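Local coordinates for SAM dependent methyltransferase (Aquifex aeolicus, PDB 3DH0), which probably transfers a methyl group from bound S-adenosylmethionine to an acceptor substrate, at residues A[44-49]-A[65-70]; A[37-42]-A[107-112]; A[143-148]-A[184-189]; A[33-38]-A[57-62]. One frame throughout, in Å; residues are numbered along the deposited sequence.

Overall arrangement
The four contacts sample one mixed seven-stranded sheet, the Rossmann-like core of class I SAM-dependent methyltransferases. Contact 4, between 33-38 and 57-62, and contact 2 start from the same stretch of chain and share Glu37 and Gly38; their centres lie about 8 Å apart. Contact 2 pairs strand 40-43 with strand 107-113. Contact 1 opens next and closes before the second strand of contact 2 is reached, joining the loop after strand 40-43 to strand 64-69, the other neighbour of strand 40-43; its centre is about 12 Å from that of contact 2. Contact 3 comes last, where the one reversed strand, 185-191, pairs with strand 137-144, about 20 Å from contact 1 between centres. Contact 1 grips the cofactor directly; contact 4 lies well away.

Contact 1 of 4, residues A[44-49]-A[65-70]; sequences VGTGAG and VYAIDV. With SAM (S-adenosylmethionine), chain C.
The glycine-rich loop and the acidic residue of the second strand, the two hallmarks of cofactor binding in class I SAM-dependent methyltransferases, meet here through Thr46, Gly47 and Asp69. The N-H of Gly47 is held by Asp69 OD2 at 2.6 Å, approaching nearly along the carboxylate C-O bond. One residue earlier, Thr46 N donates to Ile68 O (3.1 Å) almost in line with that carbonyl, the C=O...N angle being 174°. Consecutive amides of the loop are thus tied to consecutive residues of the strand.

The Thr46 side chain crosses that of Asp69, its CG2 resting 3.7 Å from Asp69 CB. With OG1 anti to the backbone N (chi1 -155°), the hydroxyl lies against the Ala67 methyl and bonds to Asp43 OD2. Asp43 opens the Asp-x-Gly-x-Gly-x-Gly sequence of this Rossmann-like fold, whose three glycines are Gly45, Gly47 and Gly49. Gly45, without a side chain, lets the loop backbone lie close against the ribose, and Gly47 has a positive phi that glycine adopts readily.

S-adenosylmethionine is gripped from both segments. Its ribose O2' donates to Asp69 OD1 at 2.5 Å and its O3' to Asp69 OD2 at 3.2 Å, while the amino N of its methionyl part donates to Gly45 O at 2.8 Å. OD1 also accepts from Gln71 N, so each carboxylate oxygen serves both protein and cofactor. Beyond the ribose, Val70 CG1 packs 3.4 Å from adenine C6, and Val44 CG1 comes within 3.9 Å of adenine C2.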
# COMPACT_ATOMS: atom_id res chain seq x y z
N VAL A 44 1.84 -3.34 -0.09
CA VAL A 44 2.41 -3.59 -1.41
C VAL A 44 3.75 -2.90 -1.75
O VAL A 44 4.78 -3.57 -1.79
CB VAL A 44 1.35 -3.33 -2.49
CG1 VAL A 44 1.90 -3.62 -3.86
CG2 VAL A 44 0.16 -4.25 -2.23
N GLY A 45 3.77 -1.61 -2.03
CA GLY A 45 5.06 -1.01 -2.33
C GLY A 45 5.66 -0.51 -1.03
O GLY A 45 5.69 0.69 -0.77
N THR A 46 6.14 -1.44 -0.21
CA THR A 46 6.68 -1.06 1.08
C THR A 46 7.80 -0.03 1.02
O THR A 46 7.95 0.78 1.94
CB THR A 46 7.14 -2.30 1.85
OG1 THR A 46 7.11 -2.02 3.25
CG2 THR A 46 8.55 -2.68 1.45
N GLY A 47 8.57 -0.04 -0.06
CA GLY A 47 9.65 0.92 -0.23
C GLY A 47 10.63 1.01 0.92
O GLY A 47 11.37 0.08 1.21
N ALA A 48 10.66 2.17 1.58
CA ALA A 48 11.55 2.37 2.71
C ALA A 48 10.94 1.81 4.00
O ALA A 48 11.62 1.66 5.01
CB ALA A 48 11.85 3.86 2.87
N GLY A 49 9.65 1.50 3.95
CA GLY A 49 8.95 0.97 5.11
C GLY A 49 8.46 2.11 5.98
O GLY A 49 8.30 1.95 7.19
N VAL A 65 2.06 -7.93 9.67
CA VAL A 65 2.24 -7.04 8.54
C VAL A 65 3.22 -7.62 7.53
O VAL A 65 4.40 -7.80 7.83
CB VAL A 65 2.77 -5.66 8.99
CG1 VAL A 65 2.95 -4.76 7.78
CG2 VAL A 65 1.82 -5.01 9.98
N TYR A 66 2.74 -7.93 6.34
CA TYR A 66 3.61 -8.43 5.29
C TYR A 66 3.97 -7.25 4.42
O TYR A 66 3.10 -6.67 3.78
CB TYR A 66 2.92 -9.49 4.44
CG TYR A 66 2.70 -10.80 5.15
CD1 TYR A 66 3.78 -11.63 5.45
CD2 TYR A 66 1.43 -11.20 5.55
CE1 TYR A 66 3.59 -12.81 6.14
CE2 TYR A 66 1.23 -12.37 6.23
CZ TYR A 66 2.32 -13.17 6.53
OH TYR A 66 2.14 -14.32 7.23
N ALA A 67 5.24 -6.89 4.41
CA ALA A 67 5.71 -5.77 3.62
C ALA A 67 6.49 -6.26 2.41
O ALA A 67 7.64 -6.66 2.54
CB ALA A 67 6.59 -4.87 4.48
N ILE A 68 5.88 -6.24 1.23
CA ILE A 68 6.56 -6.69 0.03
C ILE A 68 7.10 -5.55 -0.81
O ILE A 68 6.85 -4.39 -0.55
CB ILE A 68 5.62 -7.52 -0.86
CG1 ILE A 68 4.35 -6.72 -1.15
CG2 ILE A 68 5.31 -8.86 -0.19
CD1 ILE A 68 3.40 -7.37 -2.15
N ASP A 69 7.87 -5.90 -1.82
CA ASP A 69 8.46 -4.93 -2.72
C ASP A 69 9.31 -5.67 -3.73
O ASP A 69 10.14 -6.50 -3.35
CB ASP A 69 9.30 -3.93 -1.95
CG ASP A 69 9.48 -2.62 -2.71
OD1 ASP A 69 9.93 -2.67 -3.87
OD2 ASP A 69 9.18 -1.55 -2.15
N VAL A 70 9.11 -5.35 -5.01
CA VAL A 70 9.85 -5.98 -6.10
C VAL A 70 11.34 -5.65 -6.10
O VAL A 70 12.12 -6.41 -6.66
CB VAL A 70 9.31 -5.56 -7.48
CG1 VAL A 70 7.92 -6.14 -7.71
CG2 VAL A 70 9.29 -4.04 -7.59
N SAM C . 4.65 3.25 -0.15
CA SAM C . 6.02 3.73 0.20
C SAM C . 5.96 4.77 1.28
O SAM C . 4.86 5.10 1.72
OXT SAM C . 7.08 5.24 1.66
CB SAM C . 6.70 4.32 -1.04
CG SAM C . 6.46 3.42 -2.19
SD SAM C . 7.12 3.83 -3.83
CE SAM C . 6.11 5.23 -4.32
C5' SAM C . 6.54 2.48 -4.74
C4' SAM C . 7.26 1.17 -4.51
O4' SAM C . 6.55 0.23 -5.31
C3' SAM C . 8.67 1.13 -5.13
O3' SAM C . 9.58 1.07 -3.99
C2' SAM C . 8.77 -0.17 -5.90
O2' SAM C . 9.92 -0.97 -5.76
C1' SAM C . 7.39 -0.83 -5.54
N9 SAM C . 6.75 -1.63 -6.56
C8 SAM C . 6.56 -1.38 -7.91
N7 SAM C . 5.91 -2.32 -8.52
C5 SAM C . 5.65 -3.26 -7.52
C6 SAM C . 4.98 -4.52 -7.53
N6 SAM C . 4.44 -5.03 -8.65
N1 SAM C . 4.89 -5.22 -6.34
C2 SAM C . 5.45 -4.67 -5.23
N3 SAM C . 6.10 -3.51 -5.12
C4 SAM C . 6.16 -2.84 -6.31

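Contact 2 of 4, residues A[37-42]-A[107-112]; sequences EGMTVL and VDFIFM
A bend at chi3 (90°) curls the end of the Met39 side chain round so that its methyl meets Asp108 and Phe109, while Phe109 holds its ring carbon CG anti to the backbone N (chi1 -158°) and presents a ring edge to it. Met39 CE lies in the plane of that ring, beside CD1, and 3.5 Å from Phe109 CB. Met39 SD stands 5.5 Å from the centroid of the Phe109 ring in an oblique Met-aromatic contact. Val41 and Phe109 share a face of the sheet and run alongside each other, pointing the same way, with Val41 CG2 3.9 Å from Phe109 CD2.

Val41 and Phe109 sit on strands 40-43 and 107-113, strands 1 and 4, adjacent in the order 3-2-1-4-5-7-6 of the Rossmann-like methyltransferase sheet; Met39 lies just before the first of them. The two run parallel, with Val41 opposite Phe109 and Leu42 opposite Ile110. Leu42 N donates to Phe109 O (2.8 Å) and Leu42 O accepts from Phe111 N (2.8 Å).

Where strand 107-113 turns a corner at Asp108, the pairing changes character. Thr40 O accepts two successive amides, Asp108 N in the carbonyl plane at 2.9 Å and Phe109 N at 3.1 Å, tilted from it. The Asp108 carboxylate folds back over the same residue, and its OD2 takes the N-H of Thr40 through the anti lone pair at 3.0 Å. Both backbone polar atoms of Thr40 are therefore held by the corner. Asp108 OD1 has a long, weak ion pair with Lys134. On the other side of the sheet, Leu42 and Ile110 pack on Leu129 of helix 122-132.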
# COMPACT_ATOMS: atom_id res chain seq x y z
N GLU A 37 -7.20 -4.19 14.83
CA GLU A 37 -6.32 -5.01 15.64
C GLU A 37 -6.53 -6.48 15.26
O GLU A 37 -7.67 -6.92 15.06
CB GLU A 37 -6.65 -4.79 17.10
CG GLU A 37 -5.56 -5.20 18.04
CD GLU A 37 -5.98 -5.06 19.49
OE1 GLU A 37 -6.63 -4.04 19.82
OE2 GLU A 37 -5.65 -5.97 20.29
N GLY A 38 -5.43 -7.23 15.15
CA GLY A 38 -5.50 -8.63 14.80
C GLY A 38 -5.46 -8.92 13.30
O GLY A 38 -5.16 -10.03 12.89
N MET A 39 -5.79 -7.92 12.50
CA MET A 39 -5.79 -8.06 11.05
C MET A 39 -4.41 -8.30 10.44
O MET A 39 -3.40 -7.78 10.92
CB MET A 39 -6.42 -6.83 10.38
CG MET A 39 -7.92 -6.84 10.33
SD MET A 39 -8.57 -5.41 9.51
CE MET A 39 -8.65 -5.94 7.89
N THR A 40 -4.36 -9.11 9.40
CA THR A 40 -3.11 -9.35 8.72
C THR A 40 -3.19 -8.41 7.54
O THR A 40 -4.14 -8.46 6.76
CB THR A 40 -2.97 -10.78 8.23
OG1 THR A 40 -2.70 -11.62 9.35
CG2 THR A 40 -1.83 -10.90 7.24
N VAL A 41 -2.20 -7.52 7.44
CA VAL A 41 -2.20 -6.55 6.38
C VAL A 41 -1.02 -6.67 5.42
O VAL A 41 0.10 -6.96 5.83
CB VAL A 41 -2.24 -5.12 6.95
CG1 VAL A 41 -1.22 -4.98 8.05
CG2 VAL A 41 -1.96 -4.12 5.85
N LEU A 42 -1.31 -6.47 4.14
CA LEU A 42 -0.29 -6.53 3.10
C LEU A 42 0.01 -5.10 2.68
O LEU A 42 -0.90 -4.34 2.36
CB LEU A 42 -0.77 -7.33 1.89
CG LEU A 42 0.28 -7.50 0.78
CD1 LEU A 42 1.48 -8.26 1.33
CD2 LEU A 42 -0.31 -8.23 -0.41
N VAL A 107 -4.63 -12.71 3.77
CA VAL A 107 -4.69 -11.30 4.16
C VAL A 107 -6.08 -10.70 4.30
O VAL A 107 -6.97 -10.96 3.50
CB VAL A 107 -3.89 -10.42 3.18
CG1 VAL A 107 -2.49 -10.96 3.03
CG2 VAL A 107 -4.59 -10.36 1.85
N ASP A 108 -6.23 -9.88 5.33
CA ASP A 108 -7.50 -9.24 5.65
C ASP A 108 -7.57 -7.82 5.11
O ASP A 108 -8.62 -7.34 4.67
CB ASP A 108 -7.67 -9.22 7.17
CG ASP A 108 -7.58 -10.61 7.78
OD1 ASP A 108 -8.44 -11.46 7.46
OD2 ASP A 108 -6.65 -10.85 8.58
N PHE A 109 -6.43 -7.15 5.13
CA PHE A 109 -6.31 -5.78 4.69
C PHE A 109 -5.17 -5.63 3.67
O PHE A 109 -4.09 -6.17 3.87
CB PHE A 109 -6.02 -4.90 5.91
CG PHE A 109 -6.37 -3.47 5.71
CD1 PHE A 109 -7.62 -2.99 6.10
CD2 PHE A 109 -5.46 -2.59 5.13
CE1 PHE A 109 -7.97 -1.65 5.91
CE2 PHE A 109 -5.79 -1.25 4.93
CZ PHE A 109 -7.06 -0.78 5.32
N ILE A 110 -5.44 -4.92 2.59
CA ILE A 110 -4.42 -4.68 1.57
C ILE A 110 -4.25 -3.16 1.46
O ILE A 110 -5.17 -2.44 1.11
CB ILE A 110 -4.83 -5.24 0.21
CG1 ILE A 110 -5.13 -6.74 0.32
CG2 ILE A 110 -3.70 -5.04 -0.80
CD1 ILE A 110 -5.94 -7.28 -0.86
N PHE A 111 -3.06 -2.69 1.77
CA PHE A 111 -2.75 -1.27 1.73
C PHE A 111 -1.76 -0.99 0.61
O PHE A 111 -0.66 -1.53 0.59
CB PHE A 111 -2.14 -0.87 3.07
CG PHE A 111 -1.69 0.55 3.15
CD1 PHE A 111 -2.58 1.59 2.97
CD2 PHE A 111 -0.37 0.84 3.49
CE1 PHE A 111 -2.18 2.91 3.11
CE2 PHE A 111 0.05 2.15 3.64
CZ PHE A 111 -0.85 3.19 3.45
N MET A 112 -2.16 -0.14 -0.33
CA MET A 112 -1.30 0.20 -1.45
C MET A 112 -1.05 1.71 -1.47
O MET A 112 -1.83 2.46 -2.06
CB MET A 112 -1.96 -0.26 -2.75
CG MET A 112 -1.00 -0.94 -3.70
SD MET A 112 -1.78 -1.48 -5.22
CE MET A 112 -2.93 -2.64 -4.62

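Contact 3 of 4, residues A[143-148]-A[184-189]; sequences DWKKEE and YCFGVY
Lys145 reaches across to Tyr184, Cys185 and Phe186 as it follows a doubly bent path. Its CB lies 3.5 Å from Tyr184 O, the oxygen that also accepts the Lys145 amide at 2.8 Å. Turns at chi2 (96°) and chi3 (88°) then fold the chain over the opposite backbone, with CD and CE both passing close to Cys185 O. Lys145 NZ ends on Cys185 O at 3.0 Å, approaching from above the carbonyl plane, 45° out of it.

The backbone beneath is an antiparallel pairing of strands 137-144 and 185-191. Asp143 and Phe186 form a hydrogen-bonded pair, Phe186 N donating to Asp143 O at 2.9 Å; Trp144 and Cys185 are the non-hydrogen-bonded pair beside it. Strand 185-191 is the antiparallel strand that class I methyltransferases insert next to the fifth.

The Phe186 ring folds back over this pairing: Asp143 O sits above one face, offset toward the rim, and Lys145 CA lies at the edge. Trp144 and Tyr184 point the same way, with Tyr184 CB at the indole edge, 3.6 Å from Trp144 CZ3, while the Tyr184 hydroxyl bonds to Asp150. Cys185 SG stands 4.6 Å from the centroid of the six-membered ring of the Trp144 indole, an oblique sulfur-aromatic contact.

Asp143 OD1 receives the N-H of Trp144 through its anti lone pair, and OD2 bonds to His117 ND1, so both oxygens of this carboxylate are engaged. Within the contact Lys145 NZ is held by Cys185 O; the lysine side chain also touches Glu180 of strand 174-181, whose carboxylate would probably help to balance its charge.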
# COMPACT_ATOMS: atom_id res chain seq x y z
N ASP A 143 -3.23 7.35 -3.53
CA ASP A 143 -2.30 7.94 -4.49
C ASP A 143 -2.46 9.43 -4.79
O ASP A 143 -3.46 10.04 -4.41
CB ASP A 143 -2.33 7.15 -5.81
CG ASP A 143 -0.94 6.91 -6.36
OD1 ASP A 143 -0.12 7.86 -6.33
OD2 ASP A 143 -0.66 5.77 -6.81
N TRP A 144 -1.48 10.01 -5.48
CA TRP A 144 -1.49 11.44 -5.83
C TRP A 144 -2.61 11.76 -6.79
O TRP A 144 -3.03 10.90 -7.57
CB TRP A 144 -0.20 11.87 -6.51
CG TRP A 144 1.05 11.64 -5.75
CD1 TRP A 144 1.94 10.62 -5.92
CD2 TRP A 144 1.57 12.46 -4.70
NE1 TRP A 144 2.99 10.76 -5.05
CE2 TRP A 144 2.79 11.89 -4.29
CE3 TRP A 144 1.14 13.63 -4.08
CZ2 TRP A 144 3.58 12.45 -3.28
CZ3 TRP A 144 1.92 14.19 -3.07
CH2 TRP A 144 3.12 13.60 -2.69
N LYS A 145 -3.06 13.02 -6.76
CA LYS A 145 -4.12 13.52 -7.64
C LYS A 145 -3.55 13.65 -9.05
O LYS A 145 -2.33 13.79 -9.22
CB LYS A 145 -4.60 14.90 -7.14
CG LYS A 145 -6.10 15.01 -6.94
CD LYS A 145 -6.53 14.75 -5.50
CE LYS A 145 -6.48 16.04 -4.67
NZ LYS A 145 -6.89 15.82 -3.25
N LYS A 146 -4.40 13.60 -10.08
CA LYS A 146 -3.87 13.70 -11.44
C LYS A 146 -3.95 15.11 -12.00
O LYS A 146 -4.33 15.32 -13.15
CB LYS A 146 -4.59 12.75 -12.40
CG LYS A 146 -3.76 12.42 -13.65
CD LYS A 146 -4.60 11.81 -14.75
CE LYS A 146 -3.79 10.85 -15.62
NZ LYS A 146 -2.48 11.42 -16.07
N GLU A 147 -3.59 16.07 -11.16
CA GLU A 147 -3.57 17.46 -11.56
C GLU A 147 -2.13 17.87 -11.34
O GLU A 147 -1.21 17.05 -11.52
CB GLU A 147 -4.48 18.27 -10.66
CG GLU A 147 -4.11 18.20 -9.19
CD GLU A 147 -5.34 18.26 -8.31
OE1 GLU A 147 -5.27 18.90 -7.24
OE2 GLU A 147 -6.37 17.66 -8.69
N GLU A 148 -1.91 19.12 -10.95
CA GLU A 148 -0.56 19.57 -10.70
C GLU A 148 -0.54 20.09 -9.29
O GLU A 148 -1.48 20.75 -8.85
CB GLU A 148 -0.14 20.59 -11.75
CG GLU A 148 -0.05 19.90 -13.13
CD GLU A 148 0.29 20.85 -14.27
OE1 GLU A 148 -0.43 21.87 -14.40
OE2 GLU A 148 1.25 20.55 -15.03
N TYR A 184 -3.33 16.64 -1.63
CA TYR A 184 -2.49 16.16 -2.72
C TYR A 184 -2.86 14.78 -3.22
O TYR A 184 -2.54 14.42 -4.35
CB TYR A 184 -1.02 16.13 -2.30
CG TYR A 184 -0.41 17.47 -1.94
CD1 TYR A 184 -0.27 17.86 -0.59
CD2 TYR A 184 0.09 18.32 -2.93
CE1 TYR A 184 0.36 19.07 -0.25
CE2 TYR A 184 0.71 19.52 -2.61
CZ TYR A 184 0.86 19.89 -1.27
OH TYR A 184 1.52 21.06 -0.96
N CYS A 185 -3.52 14.00 -2.38
CA CYS A 185 -3.88 12.65 -2.76
C CYS A 185 -5.35 12.36 -2.61
O CYS A 185 -6.13 13.19 -2.14
CB CYS A 185 -3.12 11.65 -1.90
SG CYS A 185 -1.52 12.22 -1.39
N PHE A 186 -5.72 11.16 -3.04
CA PHE A 186 -7.07 10.66 -2.94
C PHE A 186 -6.95 9.25 -2.36
O PHE A 186 -5.85 8.73 -2.18
CB PHE A 186 -7.75 10.64 -4.30
CG PHE A 186 -7.07 9.79 -5.32
CD1 PHE A 186 -7.15 8.41 -5.27
CD2 PHE A 186 -6.36 10.39 -6.36
CE1 PHE A 186 -6.53 7.63 -6.23
CE2 PHE A 186 -5.73 9.62 -7.33
CZ PHE A 186 -5.82 8.23 -7.27
N GLY A 187 -8.08 8.64 -2.05
CA GLY A 187 -8.04 7.30 -1.50
C GLY A 187 -9.24 6.56 -2.03
O GLY A 187 -10.24 7.17 -2.40
N VAL A 188 -9.14 5.25 -2.10
CA VAL A 188 -10.25 4.44 -2.57
C VAL A 188 -10.46 3.26 -1.64
O VAL A 188 -9.52 2.60 -1.21
CB VAL A 188 -10.03 3.98 -4.03
CG1 VAL A 188 -8.57 3.81 -4.31
CG2 VAL A 188 -10.78 2.68 -4.29
N TYR A 189 -11.73 3.03 -1.32
CA TYR A 189 -12.16 1.98 -0.43
C TYR A 189 -12.74 0.89 -1.30
O TYR A 189 -13.69 1.11 -2.03
CB TYR A 189 -13.24 2.56 0.48
CG TYR A 189 -13.62 1.77 1.71
CD1 TYR A 189 -14.60 0.78 1.66
CD2 TYR A 189 -13.08 2.10 2.94
CE1 TYR A 189 -15.05 0.15 2.83
CE2 TYR A 189 -13.51 1.49 4.11
CZ TYR A 189 -14.49 0.52 4.06
OH TYR A 189 -14.92 -0.04 5.25

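Contact 4 of 4, residues A[33-38]-A[57-62]; sequences FGLKEG and KMVGEK
The peptide groups of Gly38 and Val59 are the flat groups that meet here: Gly38 N donates to Val59 O at 2.8 Å, tilted 16° from the carbonyl plane. The peptide joining Lys36 to Glu37 lies against Met58 O, with Glu37 N at 3.4 Å but badly angled for a bond. In this Rossmann-like fold the meeting joins two helix ends: a Schellman motif at Gly34 closes helix 26-33, and helix 52-59 gives way at Gly60, which has a positive phi. The 33-38 segment then leads into strand 40-43, so the Gly38 bond ties the approach to the first strand onto the last turn of the helix that follows it.

Met58 bends at chi3 (69°), which turns the end of its side chain back toward Leu35. The two side chains cross, Met58 CB lying 3.7 Å from Leu35 CD2. Glu37 points its CB away, yet its CG rests against Val59 O and the carboxylate of this exposed residue extends toward the surface. There Glu37 OE2 stays 5.3 Å from Glu61 OE1; any repulsion is probably eased by Lys62, whose NZ forms a salt bridge with Glu61 OE1. Toward the interior, Leu35 also packs on Val41 and Phe109 of the sheet, and with its CG anti to the backbone N (chi1 -180°) its CD1 ends 4.0 Å from Val59 CG1.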
# COMPACT_ATOMS: atom_id res chain seq x y z
N PHE A 33 -10.27 3.63 7.17
CA PHE A 33 -10.45 2.66 6.09
C PHE A 33 -10.73 1.24 6.57
O PHE A 33 -10.92 0.34 5.75
CB PHE A 33 -9.23 2.65 5.17
CG PHE A 33 -9.30 3.64 4.05
CD1 PHE A 33 -8.98 4.98 4.26
CD2 PHE A 33 -9.70 3.24 2.78
CE1 PHE A 33 -9.06 5.91 3.21
CE2 PHE A 33 -9.79 4.15 1.72
CZ PHE A 33 -9.47 5.49 1.94
N GLY A 34 -10.74 1.04 7.88
CA GLY A 34 -11.05 -0.28 8.42
C GLY A 34 -9.94 -1.18 8.95
O GLY A 34 -10.23 -2.33 9.30
N LEU A 35 -8.70 -0.72 9.01
CA LEU A 35 -7.65 -1.60 9.52
C LEU A 35 -7.91 -1.80 11.01
O LEU A 35 -8.11 -0.83 11.75
CB LEU A 35 -6.25 -1.01 9.31
CG LEU A 35 -5.10 -1.88 9.82
CD1 LEU A 35 -5.02 -3.17 9.03
CD2 LEU A 35 -3.82 -1.12 9.71
N LYS A 36 -7.91 -3.04 11.46
CA LYS A 36 -8.18 -3.29 12.86
C LYS A 36 -7.18 -4.21 13.51
O LYS A 36 -6.42 -4.90 12.84
CB LYS A 36 -9.60 -3.85 13.02
CG LYS A 36 -10.65 -2.99 12.37
CD LYS A 36 -12.07 -3.47 12.64
CE LYS A 36 -13.03 -2.92 11.60
NZ LYS A 36 -12.82 -1.45 11.40
N GLU A 37 -7.20 -4.19 14.83
CA GLU A 37 -6.32 -5.01 15.64
C GLU A 37 -6.53 -6.48 15.26
O GLU A 37 -7.67 -6.92 15.06
CB GLU A 37 -6.65 -4.79 17.10
CG GLU A 37 -5.56 -5.20 18.04
CD GLU A 37 -5.98 -5.06 19.49
OE1 GLU A 37 -6.63 -4.04 19.82
OE2 GLU A 37 -5.65 -5.97 20.29
N GLY A 38 -5.43 -7.23 15.15
CA GLY A 38 -5.50 -8.63 14.80
C GLY A 38 -5.46 -8.92 13.30
O GLY A 38 -5.16 -10.03 12.89
N LYS A 57 1.64 -0.91 14.48
CA LYS A 57 0.96 -0.50 15.69
C LYS A 57 -0.52 -0.87 15.68
O LYS A 57 -1.03 -1.40 16.67
CB LYS A 57 1.09 1.00 15.90
CG LYS A 57 0.43 1.49 17.18
CD LYS A 57 0.21 2.99 17.19
CE LYS A 57 -0.48 3.44 18.48
NZ LYS A 57 -0.91 4.89 18.44
N MET A 58 -1.19 -0.59 14.57
CA MET A 58 -2.62 -0.84 14.44
C MET A 58 -3.12 -2.27 14.44
O MET A 58 -4.29 -2.48 14.70
CB MET A 58 -3.17 -0.13 13.20
CG MET A 58 -3.49 1.34 13.45
SD MET A 58 -4.65 2.01 12.24
CE MET A 58 -6.14 1.14 12.69
N VAL A 59 -2.28 -3.24 14.15
CA VAL A 59 -2.73 -4.62 14.17
C VAL A 59 -2.33 -5.24 15.50
O VAL A 59 -2.88 -6.24 15.93
CB VAL A 59 -2.14 -5.42 12.99
CG1 VAL A 59 -2.58 -4.80 11.68
CG2 VAL A 59 -0.64 -5.47 13.10
N GLY A 60 -1.36 -4.61 16.15
CA GLY A 60 -0.90 -5.08 17.45
C GLY A 60 -0.18 -6.41 17.51
O GLY A 60 0.04 -7.07 16.50
N GLU A 61 0.18 -6.78 18.73
CA GLU A 61 0.87 -8.03 19.03
C GLU A 61 0.23 -9.22 18.31
O GLU A 61 0.93 -10.13 17.88
CB GLU A 61 0.84 -8.23 20.55
CG GLU A 61 -0.60 -8.15 21.11
CD GLU A 61 -0.71 -8.31 22.64
OE1 GLU A 61 -1.86 -8.36 23.15
OE2 GLU A 61 0.35 -8.38 23.32
N LYS A 62 -1.09 -9.20 18.19
CA LYS A 62 -1.85 -10.27 17.56
C LYS A 62 -1.90 -10.26 16.02
O LYS A 62 -2.07 -11.31 15.41
CB LYS A 62 -3.31 -10.28 18.08
CG LYS A 62 -3.55 -11.15 19.31
CD LYS A 62 -2.76 -10.66 20.54
CE LYS A 62 -2.88 -11.64 21.72
NZ LYS A 62 -2.18 -11.16 22.96